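Side-chain contacts in putative thiosugar synthase (Amycolatopsis orientalis, PDB 4N6F), which probably moves sulfur from the thiocarboxylate of a carrier protein onto a sugar phosphate in 2-thiosugar biosynthesis, using a ThiG-like TIM barrel: residues 38-41 against 42-46; 200-203 against 204-207; 227-230 against 231-235; 240-243 against 244-247. One frame throughout, in Å; residues are numbered along the deposited sequence.

How the interactions relate
All four contacts are turns of the outer helices of a TIM barrel, each knitted by i to i+4 backbone bonds. Interaction 2, on helix 200-208, is the most buried; interactions 1, 3 and 4 each mix buried residues with exposed ones. Interactions 3 and 4 share helix 226-245. The first half of that helix packs on interaction 1 and on interaction 2, while M207 of interaction 2 also meets G240, L241 and Y244 of interaction 4. Chemistry follows place: interaction 1 adds a salt bridge and a water bridge, interaction 3 is thioether packing, and interaction 4 ends in a serine hydroxyl bond to a backbone carbonyl. Interactions 2 to 4 also touch the second subunit.

Interaction 1 (38-41 against 42-46); sequences LVRD and VLNAA
L38 and V42, one turn apart on helix 36-46, run side by side and point the same way, CD1 of L38 lying 3.9 Å from CG2 of V42. V39 and L43 repeat this alignment one residue on and come closer, with CG1 of V39 3.6 Å from CD1 of L43. The valine holds CG1 opposite its own N (chi1 171°), whereas L43 keeps CG beside its N; together the two rotations let these methyls meet. R40 and N44 differ, because their chains cross obliquely. The aliphatic CG of R40 comes 3.8 Å from ND2 of N44, and the guanidinium and amide planes are only 17° apart.

This is the helix that follows strand 26-28 of the TIM barrel: V42, L43 and A46 rest on that strand, while D41, A45 and A46 meet helix 226-245. Backbone N-H groups of residues 42 to 45 bind the carbonyls of 38 to 41.

The polar ends gather at D41. R40 grips it side-on, NE at 3.0 Å and NH1 at 2.9 Å both reaching OD1 of D41 in the guanidinium plane. They arrive from one face of the carboxylate, NE lying 57° out of its plane and NH1 on the syn side. A water donates a hydrogen bond to OD1 of D41 at 2.9 Å and accepts one from ND2 of N44 at 2.8 Å, tying the two turns. NH2 of R40 forms a further salt bridge with E72, a calcium ligand, which fixes the guanidinium between two acids.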
# COMPACT_ATOMS: atom_id res chain seq x y z
N LEU A 38 -13.14 21.57 1.36
CA LEU A 38 -12.34 20.46 1.87
C LEU A 38 -13.15 19.17 1.94
O LEU A 38 -12.68 18.11 1.50
CB LEU A 38 -11.78 20.78 3.26
CG LEU A 38 -11.02 19.64 3.97
CD1 LEU A 38 -9.75 19.29 3.21
CD2 LEU A 38 -10.70 19.98 5.42
N VAL A 39 -14.34 19.24 2.52
CA VAL A 39 -15.18 18.06 2.65
C VAL A 39 -15.48 17.50 1.27
O VAL A 39 -15.27 16.32 1.01
CB VAL A 39 -16.48 18.36 3.42
CG1 VAL A 39 -17.45 17.19 3.35
CG2 VAL A 39 -16.18 18.68 4.88
N ARG A 40 -15.95 18.37 0.38
CA ARG A 40 -16.28 17.99 -1.00
C ARG A 40 -15.11 17.26 -1.66
O ARG A 40 -15.25 16.14 -2.13
CB ARG A 40 -16.66 19.23 -1.80
CG ARG A 40 -16.94 19.00 -3.29
CD ARG A 40 -16.83 20.32 -4.04
NE ARG A 40 -15.44 20.76 -4.15
CZ ARG A 40 -15.02 22.02 -4.14
NH1 ARG A 40 -13.72 22.28 -4.24
NH2 ARG A 40 -15.86 23.03 -4.01
N ASP A 41 -13.95 17.90 -1.67
CA ASP A 41 -12.81 17.38 -2.42
C ASP A 41 -12.31 16.06 -1.85
O ASP A 41 -11.96 15.15 -2.59
CB ASP A 41 -11.66 18.40 -2.43
CG ASP A 41 -11.98 19.64 -3.27
OD1 ASP A 41 -12.72 19.55 -4.28
OD2 ASP A 41 -11.45 20.71 -2.92
N VAL A 42 -12.31 15.97 -0.53
CA VAL A 42 -11.83 14.79 0.16
C VAL A 42 -12.79 13.62 -0.03
O VAL A 42 -12.35 12.51 -0.31
CB VAL A 42 -11.57 15.12 1.66
CG1 VAL A 42 -11.83 13.95 2.56
CG2 VAL A 42 -10.15 15.64 1.84
N LEU A 43 -14.10 13.85 0.11
CA LEU A 43 -15.07 12.78 -0.10
C LEU A 43 -15.07 12.29 -1.56
O LEU A 43 -15.17 11.09 -1.80
CB LEU A 43 -16.47 13.18 0.35
CG LEU A 43 -16.68 13.33 1.87
CD1 LEU A 43 -18.10 13.80 2.17
CD2 LEU A 43 -16.41 12.04 2.63
N ASN A 44 -14.95 13.22 -2.51
CA ASN A 44 -14.82 12.85 -3.93
C ASN A 44 -13.56 12.05 -4.21
O ASN A 44 -13.64 10.95 -4.74
CB ASN A 44 -14.84 14.09 -4.85
CG ASN A 44 -16.25 14.61 -5.11
OD1 ASN A 44 -17.22 13.85 -5.11
ND2 ASN A 44 -16.36 15.91 -5.35
N ALA A 45 -12.40 12.59 -3.83
CA ALA A 45 -11.12 11.94 -4.15
C ALA A 45 -10.87 10.64 -3.38
O ALA A 45 -10.19 9.75 -3.88
CB ALA A 45 -9.97 12.91 -3.94
N ALA A 46 -11.38 10.53 -2.16
CA ALA A 46 -11.34 9.25 -1.43
C ALA A 46 -12.28 8.17 -2.01
O ALA A 46 -12.11 6.99 -1.72
CB ALA A 46 -11.66 9.47 0.04
O HOH W 1 -14.10 17.48 -5.80

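Interaction 2 (200-203 against 204-207); sequences ARHV and AEAM
A204 meets A200 at the opening of helix 200-208, which joins strands 191-194 and 213-216 in a beta-alpha-beta unit of the TIM barrel. The amide N of A204 binds O of A200 at 3.0 Å, nearly straight at 172°, and the CB of A204 lies 3.8 Å from O of R201.

E205 follows, its N bound to O of R201. CG stands anti to the backbone N (chi1 -174°) and the chain beyond is fully extended, which carries the carboxylate outward from the helix, with OE2 of E205 turned somewhat back toward H202, 4.3 Å from its ND1, an oblique approach without a bond. The guanidinium of R201 turns elsewhere, to a salt bridge with E208 of the second subunit, and E205 itself packs on R201 of that subunit.

N of A206 donates to O of H202 at 2.9 Å; the methyl of A206 also rests on T214, a residue of the next strand, which V203 touches too. M207 completes the turn with N bound to O of V203 at 3.2 Å. Its chain packs on L241, and at its root CG of M207 lies 3.4 Å from O of V203.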
# COMPACT_ATOMS: atom_id res chain seq x y z
N ALA A 200 -0.83 6.23 2.82
CA ALA A 200 -1.39 5.15 2.01
C ALA A 200 -0.87 3.75 2.35
O ALA A 200 -1.61 2.78 2.24
CB ALA A 200 -1.16 5.44 0.54
N ARG A 201 0.40 3.64 2.73
CA ARG A 201 0.96 2.34 3.07
C ARG A 201 0.31 1.71 4.30
O ARG A 201 0.25 0.50 4.40
CB ARG A 201 2.48 2.42 3.27
CG ARG A 201 2.92 2.96 4.61
CD ARG A 201 4.42 2.78 4.78
NE ARG A 201 4.89 3.29 6.06
CZ ARG A 201 5.36 4.53 6.26
NH1 ARG A 201 5.77 4.88 7.48
NH2 ARG A 201 5.44 5.41 5.27
N HIS A 202 -0.17 2.54 5.23
CA HIS A 202 -0.88 2.06 6.41
C HIS A 202 -2.25 1.47 6.02
O HIS A 202 -2.70 0.48 6.60
CB HIS A 202 -1.09 3.17 7.43
CG HIS A 202 0.18 3.74 8.00
ND1 HIS A 202 1.35 3.00 8.13
CD2 HIS A 202 0.46 4.96 8.52
CE1 HIS A 202 2.28 3.76 8.68
NE2 HIS A 202 1.77 4.95 8.93
N VAL A 203 -2.91 2.11 5.06
CA VAL A 203 -4.18 1.63 4.54
C VAL A 203 -3.98 0.27 3.88
O VAL A 203 -4.69 -0.67 4.19
CB VAL A 203 -4.82 2.63 3.56
CG1 VAL A 203 -6.00 2.02 2.83
CG2 VAL A 203 -5.25 3.88 4.30
N ALA A 204 -3.00 0.17 2.98
CA ALA A 204 -2.69 -1.12 2.35
C ALA A 204 -2.42 -2.19 3.40
O ALA A 204 -2.90 -3.32 3.27
CB ALA A 204 -1.49 -1.00 1.41
N GLU A 205 -1.66 -1.84 4.43
CA GLU A 205 -1.37 -2.76 5.52
C GLU A 205 -2.65 -3.23 6.24
O GLU A 205 -2.82 -4.42 6.48
CB GLU A 205 -0.40 -2.13 6.53
CG GLU A 205 0.05 -3.10 7.62
CD GLU A 205 1.03 -2.50 8.60
OE1 GLU A 205 1.43 -3.22 9.54
OE2 GLU A 205 1.39 -1.30 8.46
N ALA A 206 -3.54 -2.30 6.57
CA ALA A 206 -4.79 -2.66 7.24
C ALA A 206 -5.56 -3.71 6.45
O ALA A 206 -6.03 -4.68 7.03
CB ALA A 206 -5.66 -1.45 7.45
N MET A 207 -5.66 -3.52 5.15
CA MET A 207 -6.41 -4.45 4.31
C MET A 207 -5.75 -5.82 4.24
O MET A 207 -6.45 -6.85 4.18
CB MET A 207 -6.58 -3.89 2.90
CG MET A 207 -7.23 -2.52 2.84
SD MET A 207 -8.84 -2.44 3.65
CE MET A 207 -9.84 -3.32 2.46

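Interaction 3 (227-230 against 231-235); sequences LLMA and AAMRQ
M229 and M233 form an apolar contact one turn apart within helix 226-245, the last helix of the TIM barrel, on the side where it faces helix 218-221 and the loops near I197 and S199. The two thioethers lie at an angle to each other. M229 places CG anti to its backbone N (chi1 -179°) and then bends at chi2 and chi3, while M233, with CG beside its N, runs extended to its terminal methyl. That methyl is the part that does the touching: CE of M233 lies 3.9 Å from SD of M229 and 4.0 Å from CG of M229. At its root M233 is held by the backbone as well, its N bound to O of M229 at 2.8 Å, and its CG sits 3.3 Å from the same oxygen.

The remaining helical bonds are of the same i to i+4 kind, for example N of A232 to O of L228 at 2.8 Å. Alanines and leucines meet the neighbours: L227 and A230 lie against helix 36-46 (D41; A45 and A46), L228 and A232 against S246 and L242 of the second subunit, so this short stretch borders both another barrel helix and the dimer partner. The side chain of M233 is about 8 Å from the bound fructose-6-phosphate, near the sugar site without touching it.

With thioether carbon and sulfur as the only side-chain atoms meeting between the two methionines, their contact rests on dispersion and shape, and the directional bonds of these turns come from the backbone.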
# COMPACT_ATOMS: atom_id res chain seq x y z
N LEU A 227 -6.03 16.26 -1.13
CA LEU A 227 -6.71 15.64 -2.26
C LEU A 227 -5.95 14.45 -2.80
O LEU A 227 -6.53 13.40 -3.02
CB LEU A 227 -6.94 16.65 -3.40
CG LEU A 227 -8.22 17.46 -3.26
CD1 LEU A 227 -8.32 18.08 -1.87
CD2 LEU A 227 -8.29 18.54 -4.34
N LEU A 228 -4.66 14.65 -3.04
CA LEU A 228 -3.77 13.59 -3.51
C LEU A 228 -3.67 12.43 -2.53
O LEU A 228 -3.57 11.28 -2.95
CB LEU A 228 -2.36 14.14 -3.78
CG LEU A 228 -1.94 14.47 -5.21
CD1 LEU A 228 -2.98 15.33 -5.92
CD2 LEU A 228 -0.59 15.18 -5.19
N MET A 229 -3.64 12.73 -1.23
CA MET A 229 -3.55 11.68 -0.21
C MET A 229 -4.85 10.89 -0.13
O MET A 229 -4.82 9.68 -0.01
CB MET A 229 -3.20 12.24 1.17
CG MET A 229 -3.07 11.18 2.26
SD MET A 229 -1.82 9.93 1.91
CE MET A 229 -0.35 10.71 2.57
N ALA A 230 -5.98 11.58 -0.21
CA ALA A 230 -7.28 10.93 -0.29
C ALA A 230 -7.31 9.99 -1.50
O ALA A 230 -7.70 8.82 -1.36
CB ALA A 230 -8.39 11.95 -0.38
N ALA A 231 -6.85 10.47 -2.66
CA ALA A 231 -6.79 9.65 -3.87
C ALA A 231 -5.86 8.47 -3.70
O ALA A 231 -6.18 7.35 -4.10
CB ALA A 231 -6.37 10.48 -5.08
N ALA A 232 -4.70 8.73 -3.11
CA ALA A 232 -3.72 7.70 -2.86
C ALA A 232 -4.26 6.61 -1.94
O ALA A 232 -3.98 5.43 -2.13
CB ALA A 232 -2.47 8.30 -2.24
N MET A 233 -5.03 7.01 -0.94
CA MET A 233 -5.61 6.07 0.01
C MET A 233 -6.70 5.19 -0.62
O MET A 233 -6.79 4.00 -0.29
CB MET A 233 -6.12 6.82 1.23
CG MET A 233 -4.98 7.19 2.15
SD MET A 233 -5.54 8.09 3.59
CE MET A 233 -4.03 8.06 4.55
N ARG A 234 -7.52 5.77 -1.50
CA ARG A 234 -8.50 4.98 -2.25
C ARG A 234 -7.79 3.86 -2.99
O ARG A 234 -8.19 2.69 -2.94
CB ARG A 234 -9.27 5.84 -3.27
CG ARG A 234 -10.59 5.21 -3.70
CD ARG A 234 -10.82 5.15 -5.19
NE ARG A 234 -11.26 6.42 -5.76
CZ ARG A 234 -12.40 6.62 -6.44
NH1 ARG A 234 -13.28 5.65 -6.66
NH2 ARG A 234 -12.65 7.84 -6.91
N GLN A 235 -6.71 4.22 -3.69
CA GLN A 235 -5.95 3.26 -4.48
C GLN A 235 -5.31 2.21 -3.60
O GLN A 235 -5.31 1.04 -3.94
CB GLN A 235 -4.87 3.97 -5.30
CG GLN A 235 -5.42 4.89 -6.38
CD GLN A 235 -6.29 4.15 -7.38
OE1 GLN A 235 -7.31 4.66 -7.84
NE2 GLN A 235 -5.89 2.93 -7.71

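Interaction 4 (240-243 against 244-247); sequences GLLS and YESG
The C-terminal end of helix 226-245, the last helix of the TIM barrel, is where S243 and S246 meet and the chain turns off toward its tail. The hydroxyl OG of S246 donates to O of S243 at 2.9 Å, its oxygen tilted 21° from the carbonyl plane. The same carbonyl is also approached by the backbone N of S246 at 3.2 Å, in a weak bond; another weak bond joins that N to O of L242. One residue later G247 leaves helical geometry with a positive phi of 61°, while its N binds O of Y244.

Upstream the turns are regular. N of Y244 binds O of G240, and N of E245 binds O of L241 at 2.8 Å, close to straight at 169°. Of the Y244 side chain only CB touches the preceding turn, 3.4 Å from O of G240; the ring leads away.

OG of S243 is hydrogen-bonded to OE2 of E208 of the same chain, and the backbone N of A200 of the second subunit makes a weak bond to it. The second subunit is also met by L242, which packs on its A232, by S243 and S246, which pack on its M229, and by backbone hydrogen bonds from S246 and G247, placing this helix end at the dimer interface.

E245 lies at the surface of the assembly. Its side chain runs alongside L241, pointing the same way, and is extended beyond CG, and its carboxylate passes the apolar parts of two leucines: OE1 of E245 lies 4.2 Å from CG of L241 and 4.2 Å from CD2 of L242.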
# COMPACT_ATOMS: atom_id res chain seq x y z
N GLY A 240 -4.62 -3.14 -1.48
CA GLY A 240 -4.50 -3.96 -0.28
C GLY A 240 -5.52 -5.08 -0.24
O GLY A 240 -5.21 -6.18 0.20
N LEU A 241 -6.73 -4.77 -0.68
CA LEU A 241 -7.80 -5.75 -0.76
C LEU A 241 -7.41 -6.85 -1.75
O LEU A 241 -7.41 -8.03 -1.41
CB LEU A 241 -9.11 -5.08 -1.18
CG LEU A 241 -10.33 -5.98 -1.34
CD1 LEU A 241 -10.80 -6.48 0.01
CD2 LEU A 241 -11.45 -5.23 -2.06
N LEU A 242 -7.04 -6.44 -2.97
CA LEU A 242 -6.66 -7.40 -4.00
C LEU A 242 -5.50 -8.27 -3.57
O LEU A 242 -5.48 -9.47 -3.86
CB LEU A 242 -6.33 -6.71 -5.32
CG LEU A 242 -7.52 -6.05 -6.00
CD1 LEU A 242 -7.07 -5.36 -7.28
CD2 LEU A 242 -8.60 -7.09 -6.29
N SER A 243 -4.55 -7.66 -2.87
CA SER A 243 -3.38 -8.36 -2.35
C SER A 243 -3.80 -9.37 -1.28
O SER A 243 -3.35 -10.51 -1.29
CB SER A 243 -2.37 -7.34 -1.80
OG SER A 243 -1.33 -7.95 -1.06
N TYR A 244 -4.65 -8.95 -0.35
CA TYR A 244 -5.18 -9.88 0.65
C TYR A 244 -5.89 -11.05 -0.06
O TYR A 244 -5.61 -12.20 0.23
CB TYR A 244 -6.16 -9.17 1.58
CG TYR A 244 -6.75 -10.06 2.66
CD1 TYR A 244 -5.98 -10.47 3.74
CD2 TYR A 244 -8.07 -10.46 2.62
CE1 TYR A 244 -6.50 -11.25 4.75
CE2 TYR A 244 -8.62 -11.25 3.63
CZ TYR A 244 -7.83 -11.63 4.69
OH TYR A 244 -8.36 -12.42 5.70
N GLU A 245 -6.76 -10.74 -1.00
CA GLU A 245 -7.52 -11.76 -1.72
C GLU A 245 -6.65 -12.67 -2.60
O GLU A 245 -7.06 -13.78 -2.92
CB GLU A 245 -8.63 -11.12 -2.55
CG GLU A 245 -9.71 -10.47 -1.69
CD GLU A 245 -10.92 -10.02 -2.49
OE1 GLU A 245 -10.73 -9.46 -3.60
OE2 GLU A 245 -12.06 -10.22 -2.01
N SER A 246 -5.45 -12.21 -2.96
CA SER A 246 -4.54 -13.00 -3.81
C SER A 246 -3.81 -14.06 -3.00
O SER A 246 -3.11 -14.89 -3.59
CB SER A 246 -3.51 -12.09 -4.50
OG SER A 246 -2.37 -11.86 -3.66
N GLY A 247 -3.99 -14.04 -1.70
CA GLY A 247 -3.24 -14.87 -0.78
C GLY A 247 -1.75 -14.72 -0.71
O GLY A 247 -1.06 -15.53 -1.24